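PDB 4E0A: BH1408 protein from Bacillus halodurans, which probably transfers acetyl groups to amino substrates, as a member of the GNAT family of N-acetyltransferases. Local coordinates for residues A68-H73 with E111-Y116; I72-T77 with K118-D123. The protein carries 1 engineered substitution. All blocks are in the same frame, centred on the assembly; numbering follows the deposited sequence.

Contact 1. Residues A68-H73 with E111-Y116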
loop_
_atom_site.group_PDB
_atom_site.type_symbol
_atom_site.label_atom_id
_atom_site.label_comp_id
_atom_site.label_asym_id
_atom_site.label_seq_id
_atom_site.Cartn_x
_atom_site.Cartn_y
_atom_site.Cartn_z
ATOM N N ALA A 68 -19.306 16.901 -3.851
ATOM C CA ALA A 68 -18.137 16.153 -3.409
ATOM C C ALA A 68 -18.548 15.134 -2.361
ATOM O O ALA A 68 -19.563 15.301 -1.694
ATOM C CB ALA A 68 -17.107 17.100 -2.805
ATOM N N TYR A 69 -17.747 14.093 -2.191
ATOM C CA TYR A 69 -17.986 13.187 -1.075
ATOM C C TYR A 69 -16.699 12.519 -0.665
ATOM O O TYR A 69 -15.698 12.529 -1.397
ATOM C CB TYR A 69 -19.013 12.108 -1.432
ATOM C CG TYR A 69 -18.411 10.938 -2.180
ATOM C CD1 TYR A 69 -18.189 11.017 -3.550
ATOM C CD2 TYR A 69 -18.052 9.759 -1.517
ATOM C CE1 TYR A 69 -17.620 9.955 -4.262
ATOM C CE2 TYR A 69 -17.481 8.672 -2.238
ATOM C CZ TYR A 69 -17.270 8.797 -3.606
ATOM O OH TYR A 69 -16.709 7.761 -4.341
ATOM N N SER A 70 -16.735 11.909 0.507
ATOM C CA SER A 70 -15.586 11.155 0.974
ATOM C C SER A 70 -16.060 9.967 1.792
ATOM O O SER A 70 -17.113 10.029 2.448
ATOM C CB SER A 70 -14.660 12.044 1.816
ATOM O OG SER A 70 -13.494 11.323 2.191
ATOM N N VAL A 71 -15.305 8.870 1.718
ATOM C CA VAL A 71 -15.548 7.726 2.575
ATOM C C VAL A 71 -14.305 7.501 3.420
ATOM O O VAL A 71 -13.203 7.439 2.886
ATOM C CB VAL A 71 -15.797 6.449 1.757
ATOM C CG1 VAL A 71 -16.020 5.262 2.703
ATOM C CG2 VAL A 71 -16.990 6.638 0.825
ATOM N N ILE A 72 -14.479 7.389 4.734
ATOM C CA ILE A 72 -13.342 7.229 5.632
ATOM C C ILE A 72 -13.629 6.071 6.574
ATOM O O ILE A 72 -14.785 5.694 6.766
ATOM C CB ILE A 72 -13.039 8.522 6.438
ATOM C CG1 ILE A 72 -14.139 8.792 7.463
ATOM C CG2 ILE A 72 -12.861 9.732 5.507
ATOM C CD1 ILE A 72 -14.012 10.142 8.133
ATOM N N HIS A 73 -12.568 5.498 7.135
ATOM C CA HIS A 73 -12.675 4.334 7.992
ATOM C C HIS A 73 -11.772 4.511 9.191
ATOM O O HIS A 73 -10.644 4.989 9.059
ATOM C CB HIS A 73 -12.232 3.085 7.234
ATOM C CG HIS A 73 -12.941 2.881 5.930
ATOM N ND1 HIS A 73 -14.009 2.021 5.793
ATOM C CD2 HIS A 73 -12.733 3.424 4.705
ATOM C CE1 HIS A 73 -14.423 2.035 4.537
ATOM N NE2 HIS A 73 -13.667 2.880 3.858
ATOM N N GLU A 111 -10.849 19.115 5.767
ATOM C CA GLU A 111 -10.916 19.695 7.099
ATOM C C GLU A 111 -11.898 18.944 7.999
ATOM O O GLU A 111 -11.618 18.721 9.176
ATOM C CB GLU A 111 -11.246 21.185 7.014
ATOM C CG GLU A 111 -10.030 21.999 6.614
ATOM C CD GLU A 111 -10.375 23.372 6.090
ATOM O OE1 GLU A 111 -11.569 23.630 5.830
ATOM O OE2 GLU A 111 -9.444 24.188 5.930
ATOM N N ALA A 112 -13.034 18.540 7.438
ATOM C CA ALA A 112 -14.002 17.737 8.176
ATOM C C ALA A 112 -13.381 16.408 8.609
ATOM O O ALA A 112 -13.609 15.933 9.722
ATOM C CB ALA A 112 -15.237 17.486 7.319
ATOM N N ILE A 113 -12.582 15.816 7.731
ATOM C CA ILE A 113 -11.934 14.544 8.047
ATOM C C ILE A 113 -10.919 14.722 9.178
ATOM O O ILE A 113 -10.853 13.895 10.083
ATOM C CB ILE A 113 -11.305 13.905 6.801
ATOM C CG1 ILE A 113 -12.406 13.601 5.766
ATOM C CG2 ILE A 113 -10.549 12.625 7.147
ATOM C CD1 ILE A 113 -11.884 13.121 4.442
ATOM N N ILE A 114 -10.159 15.812 9.140
ATOM C CA ILE A 114 -9.238 16.123 10.233
ATOM C C ILE A 114 -9.980 16.202 11.566
ATOM O O ILE A 114 -9.558 15.601 12.555
ATOM C CB ILE A 114 -8.469 17.432 9.993
ATOM C CG1 ILE A 114 -7.510 17.284 8.813
ATOM C CG2 ILE A 114 -7.692 17.838 11.261
ATOM C CD1 ILE A 114 -6.916 18.605 8.319
ATOM N N SER A 115 -11.102 16.922 11.582
ATOM C CA SER A 115 -11.894 17.063 12.801
ATOM C C SER A 115 -12.333 15.707 13.322
ATOM O O SER A 115 -12.347 15.474 14.531
ATOM C CB SER A 115 -13.116 17.950 12.563
ATOM O OG SER A 115 -12.729 19.300 12.410
ATOM N N TYR A 116 -12.685 14.816 12.405
ATOM C CA TYR A 116 -13.053 13.458 12.756
ATOM C C TYR A 116 -11.863 12.736 13.387
ATOM O O TYR A 116 -12.001 12.097 14.430
ATOM C CB TYR A 116 -13.528 12.701 11.507
ATOM C CG TYR A 116 -13.928 11.270 11.773
ATOM C CD1 TYR A 116 -13.026 10.226 11.590
ATOM C CD2 TYR A 116 -15.212 10.957 12.208
ATOM C CE1 TYR A 116 -13.388 8.913 11.833
ATOM C CE2 TYR A 116 -15.583 9.644 12.459
ATOM C CZ TYR A 116 -14.666 8.627 12.269
ATOM O OH TYR A 116 -15.030 7.323 12.518
#
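Ile113 and Tyr116, one helical turn apart, are the residues through which 111-116 meets the side chains of Ser70 and Ile72 on strand 68-73. Helix and strand run nearly the same way, 22° apart, with axes 10.5 Å from each other at closest approach. Ile113 comes first. Its CG1 is anti to the carbonyl carbon (chi1 -62°) and the chain is extended beyond it, which carries CD1 down to the strand between two alternate residues. There CD1 lies 3.7 Å from Ile72 CG2 and 3.3 Å from Ser70 OG, a hydroxyl whose hydrogen bond is made with the backbone O of Asp93 on the next strand, so this buried polar atom is satisfied while a methyl group packs against it. Ile72 CG2 also nears the Ile113 stem, 3.9 Å from Ile113 CG1. Next along the helix, Tyr116 offers a ring face to the other branch of Ile72. Ile72 CD1 sits 3.9 Å from the centroid of the Tyr116 ring, 23° off its normal and offset toward the rim at Tyr116 CD1, a CH-pi contact over the face. With Ile72 cut back to an alanine, a gap is likely to open under the helix, and the Tyr116 ring and Ile113 CD1 would each lose the methyl of Ile72 now packed on them. The contact is part of the buried layer between helix 105-119 and the central sheet of the GNAT fold: strand 65-77 runs between strands 54-62 and 86-96, and Tyr69, on the opposite sheet face, packs against helix 11-28.

Contact 2. Residues I72-T77 with K118-D123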
loop_
_atom_site.group_PDB
_atom_site.type_symbol
_atom_site.label_atom_id
_atom_site.label_comp_id
_atom_site.label_asym_id
_atom_site.label_seq_id
_atom_site.Cartn_x
_atom_site.Cartn_y
_atom_site.Cartn_z
ATOM N N ILE A 72 -14.479 7.389 4.734
ATOM C CA ILE A 72 -13.342 7.229 5.632
ATOM C C ILE A 72 -13.629 6.071 6.574
ATOM O O ILE A 72 -14.785 5.694 6.766
ATOM C CB ILE A 72 -13.039 8.522 6.438
ATOM C CG1 ILE A 72 -14.139 8.792 7.463
ATOM C CG2 ILE A 72 -12.861 9.732 5.507
ATOM C CD1 ILE A 72 -14.012 10.142 8.133
ATOM N N HIS A 73 -12.568 5.498 7.135
ATOM C CA HIS A 73 -12.675 4.334 7.992
ATOM C C HIS A 73 -11.772 4.511 9.191
ATOM O O HIS A 73 -10.644 4.989 9.059
ATOM C CB HIS A 73 -12.232 3.085 7.234
ATOM C CG HIS A 73 -12.941 2.881 5.930
ATOM N ND1 HIS A 73 -14.009 2.021 5.793
ATOM C CD2 HIS A 73 -12.733 3.424 4.705
ATOM C CE1 HIS A 73 -14.423 2.035 4.537
ATOM N NE2 HIS A 73 -13.667 2.880 3.858
ATOM N N LEU A 74 -12.263 4.125 10.363
ATOM C CA LEU A 74 -11.435 4.122 11.563
ATOM C C LEU A 74 -10.709 2.776 11.616
ATOM O O LEU A 74 -11.346 1.722 11.696
ATOM C CB LEU A 74 -12.311 4.300 12.808
ATOM C CG LEU A 74 -11.594 4.782 14.062
ATOM C CD1 LEU A 74 -10.945 6.139 13.792
ATOM C CD2 LEU A 74 -12.574 4.864 15.229
ATOM N N VAL A 75 -9.379 2.810 11.558
ATOM C CA VAL A 75 -8.578 1.590 11.458
ATOM C C VAL A 75 -7.687 1.465 12.687
ATOM O O VAL A 75 -7.021 2.421 13.069
ATOM C CB VAL A 75 -7.702 1.592 10.171
ATOM C CG1 VAL A 75 -6.797 0.367 10.121
ATOM C CG2 VAL A 75 -8.586 1.688 8.915
ATOM N N GLN A 76 -7.691 0.297 13.324
ATOM C CA GLN A 76 -6.857 0.092 14.510
ATOM C C GLN A 76 -6.055 -1.179 14.333
ATOM O O GLN A 76 -6.616 -2.231 14.031
ATOM C CB GLN A 76 -7.701 0.018 15.785
ATOM C CG GLN A 76 -6.873 -0.159 17.060
ATOM C CD GLN A 76 -6.888 1.072 17.952
ATOM O OE1 GLN A 76 -5.845 1.529 18.416
ATOM N NE2 GLN A 76 -8.078 1.609 18.202
ATOM N N THR A 77 -4.741 -1.081 14.477
ATOM C CA THR A 77 -3.899 -2.271 14.338
ATOM C C THR A 77 -3.343 -2.628 15.708
ATOM O O THR A 77 -3.051 -1.738 16.510
ATOM C CB THR A 77 -2.745 -2.060 13.329
ATOM O OG1 THR A 77 -1.992 -0.902 13.699
ATOM C CG2 THR A 77 -3.290 -1.869 11.937
ATOM N N LYS A 118 -9.193 13.991 14.833
ATOM C CA LYS A 118 -8.958 14.554 16.164
ATOM C C LYS A 118 -9.977 14.081 17.207
ATOM O O LYS A 118 -9.607 13.719 18.326
ATOM C CB LYS A 118 -8.892 16.088 16.121
ATOM C CG LYS A 118 -7.715 16.613 15.311
ATOM C CD LYS A 118 -7.689 18.130 15.235
ATOM C CE LYS A 118 -6.403 18.612 14.562
ATOM N NZ LYS A 118 -6.534 20.001 14.040
ATOM N N ALA A 119 -11.253 14.073 16.838
ATOM C CA ALA A 119 -12.302 13.660 17.765
ATOM C C ALA A 119 -12.098 12.214 18.215
ATOM O O ALA A 119 -12.477 11.837 19.323
ATOM C CB ALA A 119 -13.689 13.848 17.135
ATOM N N HIS A 120 -11.472 11.408 17.366
ATOM C CA HIS A 120 -11.220 10.013 17.714
ATOM C C HIS A 120 -9.777 9.752 18.148
ATOM O O HIS A 120 -9.353 8.598 18.283
ATOM C CB HIS A 120 -11.649 9.093 16.568
ATOM C CG HIS A 120 -13.130 9.069 16.366
ATOM N ND1 HIS A 120 -13.811 10.096 15.749
ATOM C CD2 HIS A 120 -14.068 8.172 16.752
ATOM C CE1 HIS A 120 -15.103 9.819 15.737
ATOM N NE2 HIS A 120 -15.286 8.658 16.340
ATOM N N GLN A 121 -9.040 10.838 18.370
ATOM C CA GLN A 121 -7.655 10.786 18.831
ATOM C C GLN A 121 -6.765 9.823 18.048
ATOM O O GLN A 121 -5.980 9.061 18.626
ATOM C CB GLN A 121 -7.608 10.470 20.329
ATOM C CG GLN A 121 -8.195 11.575 21.179
ATOM C CD GLN A 121 -7.891 11.391 22.643
ATOM O OE1 GLN A 121 -8.381 10.456 23.278
ATOM N NE2 GLN A 121 -7.065 12.278 23.192
ATOM N N VAL A 122 -6.883 9.868 16.726
ATOM C CA VAL A 122 -6.081 8.998 15.880
ATOM C C VAL A 122 -4.660 9.514 15.753
ATOM O O VAL A 122 -4.388 10.699 15.966
ATOM C CB VAL A 122 -6.693 8.862 14.484
ATOM C CG1 VAL A 122 -8.177 8.536 14.621
ATOM C CG2 VAL A 122 -6.492 10.159 13.701
ATOM N N ASP A 123 -3.761 8.608 15.400
ATOM C CA ASP A 123 -2.363 8.940 15.200
ATOM C C ASP A 123 -2.164 9.696 13.903
ATOM O O ASP A 123 -1.266 10.528 13.792
ATOM C CB ASP A 123 -1.522 7.661 15.160
ATOM C CG ASP A 123 -1.589 6.876 16.456
ATOM O OD1 ASP A 123 -1.142 7.405 17.491
ATOM O OD2 ASP A 123 -2.059 5.720 16.437
#
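Leu74 and Val122 mark the nearest backbone approach, 8.4 Å between their CA atoms, where 118-123 leaves the helix and passes strand 72-77 at Leu74. A Schellman motif makes this exit: Gln121, with positive phi (49°), is its C-prime residue, and the bonds from Val122 N to Gly117 O and from Gln121 N to Lys118 O close it. The turn joins helix 105-119 to strand 124-130 in the alpha/beta GNAT fold, and it brings His120 and Val122 to the same leucine. Leu74 points its CB toward the turn and uses both methyl groups on them, CD2 on the His120 ring and CD1 on Val122 and the His120 stem. With CG anti to the backbone N (chi1 -160°), the isobutyl end extends across to the turn. Leu74 CD2 approaches the His120 ring obliquely, 3.9 Å from His120 CD2. The same ring is tied back to the helix: His120 ND1 is hydrogen-bonded to Tyr116 O, and the ring also meets that of Tyr116 with the planes about 30° apart. This bond is likely to limit rotation of the imidazole and keep its CD2 turned to the leucine. The carbonyl O of His120 has its own partner, Lys87 NZ of strand 86-96. Val122 is buried further in, against Val89 of the same strand and Leu156 of the second subunit, so the turn also takes part in the dimer interface. Leu74 CD1 lies 4.1 Å from His120 CB and 3.8 Å from Val122 CG1.

How the contacts relate
Both contacts join strand 65-77 to helix 105-119 and the turn that follows it, and their centres lie about 11 Å apart. The strand comes first in the chain, and strand 86-96 lies between it and the helix in sequence. Contact 2 continues contact 1 on both sides: the strand segments overlap at Ile72 and His73, and 118-123 follows 111-116 after a single residue. Contact 1 is the more central, about 8 Å from the centre of the chain against about 15 Å for contact 2. They meet where Tyr116 OH packs 4.1 Å from Leu74 CB. Together they hold the helix along one sheet face, from its middle to its C-terminal end, beside the second subunit.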